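Local coordinates for protein farnesyl diphosphate synthase (Rhodobacter capsulatus, PDB 3LVS) that probably condenses isopentenyl diphosphate with allylic diphosphates to build farnesyl diphosphate, at residues Asp170-Leu175 and Ala242-Leu247. Residues are numbered along the deposited sequence; the frame is centred on the assembly and turned at random.
Sequences DEIIRL and ATFVSL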
ATOM      1  N   ASP B 170       2.212 -21.514  20.601  1.00 50.17           N
ATOM      2  CA  ASP B 170       1.819 -20.094  20.627  1.00 51.97           C
ATOM      3  C   ASP B 170       2.468 -19.268  19.511  1.00 53.84           C
ATOM      4  O   ASP B 170       1.812 -18.422  18.896  1.00 53.95           O
ATOM      5  CB  ASP B 170       2.162 -19.466  21.980  1.00 54.62           C
ATOM      6  CG  ASP B 170       1.246 -19.942  23.095  1.00 66.45           C
ATOM      7  OD1 ASP B 170       0.384 -20.810  22.833  1.00 66.64           O
ATOM      8  OD2 ASP B 170       1.380 -19.441  24.234  1.00 73.84           O
ATOM      9  N   GLU B 171       3.751 -19.540  19.259  1.00 51.35           N
ATOM     10  CA  GLU B 171       4.526 -18.827  18.263  1.00 49.10           C
ATOM     11  C   GLU B 171       4.023 -19.120  16.859  1.00 49.07           C
ATOM     12  O   GLU B 171       3.725 -18.179  16.139  1.00 50.52           O
ATOM     13  CB  GLU B 171       6.021 -19.133  18.402  1.00 48.80           C
ATOM     14  CG  GLU B 171       6.688 -18.379  19.559  1.00 57.03           C
ATOM     15  CD  GLU B 171       8.046 -18.959  19.975  1.00 66.04           C
ATOM     16  OE1 GLU B 171       8.416 -20.068  19.522  1.00 67.48           O
ATOM     17  OE2 GLU B 171       8.742 -18.297  20.773  1.00 68.50           O
ATOM     18  N   ILE B 172       3.893 -20.399  16.485  1.00 44.20           N
ATOM     19  CA  ILE B 172       3.358 -20.741  15.165  1.00 45.03           C
ATOM     20  C   ILE B 172       1.888 -20.341  14.967  1.00 51.26           C
ATOM     21  O   ILE B 172       1.433 -20.200  13.835  1.00 49.78           O
ATOM     22  CB  ILE B 172       3.600 -22.236  14.733  1.00 46.79           C
ATOM     23  CG1 ILE B 172       2.706 -23.224  15.481  1.00 50.96           C
ATOM     24  CG2 ILE B 172       5.068 -22.622  14.860  1.00 42.57           C
ATOM     25  CD1 ILE B 172       2.606 -24.586  14.751  1.00 53.00           C
ATOM     26  N   ILE B 173       1.162 -20.138  16.069  1.00 53.74           N
ATOM     27  CA  ILE B 173      -0.187 -19.592  16.006  1.00 53.81           C
ATOM     28  C   ILE B 173      -0.124 -18.093  15.680  1.00 53.17           C
ATOM     29  O   ILE B 173      -0.826 -17.648  14.778  1.00 49.70           O
ATOM     30  CB  ILE B 173      -1.028 -19.914  17.294  1.00 53.48           C
ATOM     31  CG1 ILE B 173      -1.505 -21.371  17.254  1.00 56.92           C
ATOM     32  CG2 ILE B 173      -2.256 -18.995  17.430  1.00 45.00           C
ATOM     33  CD1 ILE B 173      -2.071 -21.872  18.590  1.00 47.86           C
ATOM     34  N   ARG B 174       0.729 -17.347  16.388  1.00 50.95           N
ATOM     35  CA  ARG B 174       0.973 -15.914  16.130  1.00 56.25           C
ATOM     36  C   ARG B 174       1.495 -15.654  14.705  1.00 55.16           C
ATOM     37  O   ARG B 174       1.141 -14.661  14.059  1.00 52.99           O
ATOM     38  CB  ARG B 174       1.969 -15.355  17.146  1.00 53.89           C
ATOM     39  CG  ARG B 174       2.140 -13.830  17.102  1.00 65.46           C
ATOM     40  CD  ARG B 174       2.782 -13.294  18.391  1.00 73.99           C
ATOM     41  NE  ARG B 174       4.196 -12.932  18.257  1.00 74.22           N
ATOM     42  CZ  ARG B 174       5.226 -13.776  18.348  1.00 76.72           C
ATOM     43  NH1 ARG B 174       6.464 -13.321  18.220  1.00 75.24           N
ATOM     44  NH2 ARG B 174       5.037 -15.072  18.561  1.00 84.98           N
ATOM     45  N   LEU B 175       2.325 -16.575  14.231  1.00 55.19           N
ATOM     46  CA  LEU B 175       2.827 -16.576  12.877  1.00 56.21           C
ATOM     47  C   LEU B 175       1.665 -16.629  11.876  1.00 58.75           C
ATOM     48  O   LEU B 175       1.451 -15.672  11.125  1.00 59.56           O
ATOM     49  CB  LEU B 175       3.758 -17.776  12.710  1.00 56.26           C
ATOM     50  CG  LEU B 175       4.973 -17.703  11.789  1.00 63.29           C
ATOM     51  CD1 LEU B 175       5.645 -16.357  11.895  1.00 60.75           C
ATOM     52  CD2 LEU B 175       5.954 -18.804  12.154  1.00 55.24           C
ATOM     53  N   ALA B 242       8.797 -26.104  12.733  1.00 72.36           N
ATOM     54  CA  ALA B 242       7.743 -26.677  13.564  1.00 69.52           C
ATOM     55  C   ALA B 242       6.361 -26.389  12.973  1.00 66.23           C
ATOM     56  O   ALA B 242       5.973 -25.232  12.797  1.00 67.24           O
ATOM     57  CB  ALA B 242       7.839 -26.164  14.999  1.00 71.23           C
ATOM     58  N   THR B 243       5.642 -27.465  12.665  1.00 62.18           N
ATOM     59  CA  THR B 243       4.292 -27.412  12.121  1.00 59.91           C
ATOM     60  C   THR B 243       3.284 -27.897  13.171  1.00 61.28           C
ATOM     61  O   THR B 243       3.666 -28.371  14.246  1.00 64.05           O
ATOM     62  CB  THR B 243       4.168 -28.331  10.894  1.00 60.29           C
ATOM     63  OG1 THR B 243       4.160 -29.690  11.337  1.00 56.59           O
ATOM     64  CG2 THR B 243       5.341 -28.129   9.931  1.00 55.66           C
ATOM     65  N   PHE B 244       1.996 -27.803  12.848  1.00 57.01           N
ATOM     66  CA  PHE B 244       0.951 -28.296  13.734  1.00 54.72           C
ATOM     67  C   PHE B 244       0.938 -29.822  13.816  1.00 53.92           C
ATOM     68  O   PHE B 244       0.490 -30.370  14.801  1.00 54.57           O
ATOM     69  CB  PHE B 244      -0.424 -27.750  13.325  1.00 54.33           C
ATOM     70  CG  PHE B 244      -0.588 -26.275  13.580  1.00 52.14           C
ATOM     71  CD1 PHE B 244      -0.933 -25.804  14.854  1.00 47.58           C
ATOM     72  CD2 PHE B 244      -0.395 -25.353  12.554  1.00 45.16           C
ATOM     73  CE1 PHE B 244      -1.083 -24.440  15.094  1.00 43.66           C
ATOM     74  CE2 PHE B 244      -0.540 -23.982  12.786  1.00 56.05           C
ATOM     75  CZ  PHE B 244      -0.876 -23.527  14.065  1.00 45.05           C
ATOM     76  N   VAL B 245       1.429 -30.508  12.792  1.00 53.56           N
ATOM     77  CA  VAL B 245       1.550 -31.963  12.868  1.00 54.05           C
ATOM     78  C   VAL B 245       2.698 -32.378  13.808  1.00 57.33           C
ATOM     79  O   VAL B 245       2.524 -33.261  14.647  1.00 58.51           O
ATOM     80  CB  VAL B 245       1.667 -32.621  11.466  1.00 53.84           C
ATOM     81  CG1 VAL B 245       1.935 -34.121  11.584  1.00 50.38           C
ATOM     82  CG2 VAL B 245       0.388 -32.381  10.661  1.00 48.19           C
ATOM     83  N   SER B 246       3.850 -31.718  13.698  1.00 57.15           N
ATOM     84  CA  SER B 246       4.975 -32.001  14.594  1.00 57.98           C
ATOM     85  C   SER B 246       4.646 -31.678  16.060  1.00 58.82           C
ATOM     86  O   SER B 246       5.047 -32.406  16.964  1.00 59.87           O
ATOM     87  CB  SER B 246       6.255 -31.279  14.133  1.00 57.04           C
ATOM     88  OG  SER B 246       6.263 -29.907  14.506  1.00 54.96           O
ATOM     89  N   LEU B 247       3.884 -30.613  16.284  1.00 56.51           N
ATOM     90  CA  LEU B 247       3.558 -30.172  17.633  1.00 53.85           C
ATOM     91  C   LEU B 247       2.390 -30.922  18.280  1.00 59.99           C
ATOM     92  O   LEU B 247       2.424 -31.197  19.484  1.00 61.11           O
ATOM     93  CB  LEU B 247       3.283 -28.669  17.640  1.00 53.53           C
ATOM     94  CG  LEU B 247       4.369 -27.710  18.149  1.00 57.05           C
ATOM     95  CD1 LEU B 247       5.795 -28.185  17.918  1.00 56.05           C
ATOM     96  CD2 LEU B 247       4.160 -26.338  17.549  1.00 55.89           C
TER
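Ile172 drives its terminal methyl squarely onto the ring of Phe244, in a CH-pi contact whose geometry is almost ideal: Ile172 CD1 stands 3.5 Å from the centroid of the Phe244 ring and only 2° off the ring normal, so all six ring carbons lie at nearly equal distances from it. With chi1 at 74°, CG1 sits flanked by both backbone neighbours of CA, and from there the nearly anti chi2 carries CD1 outward; the isoleucine and phenylalanine side chains run antiparallel, which brings the isoleucine tip over the middle of the ring. The same methyl meets Leu247 tip to tip, with Ile172 CD1 3.6 Å from Leu247 CD2, and is thus held between the aromatic face and the leucine branch. The other branch, Ile172 CG2, rests 3.4 Å from Ala242 O.

Ile173, one residue further along, addresses the ring differently. Ile173 CG1 comes in at the edge, close to the ring plane and 3.8 Å from Phe244 CE1, and the two side chains cross at about a right angle. In the all-helical isoprenoid synthase fold, this contact joins the N-terminal end of the long helix 169-195 to the start of the short helix 244-248, and Leu211, Gln214 and Ile215 of helix 200-222 also pack on Phe244.

Phe244 and Leu247 project from a helix whose first turn is capped. Thr243 is the N-cap: Thr243 OG1 accepts a nearly straight bond from Ser246 N (3.1 Å, 174°) and a weak, bent one from Val245 N. Thr243 O receives both Ser246 OG and Leu247 N, both arriving on one side of the peptide plane, and Asp218 of helix 200-222 takes the amide of Phe244 through OD2.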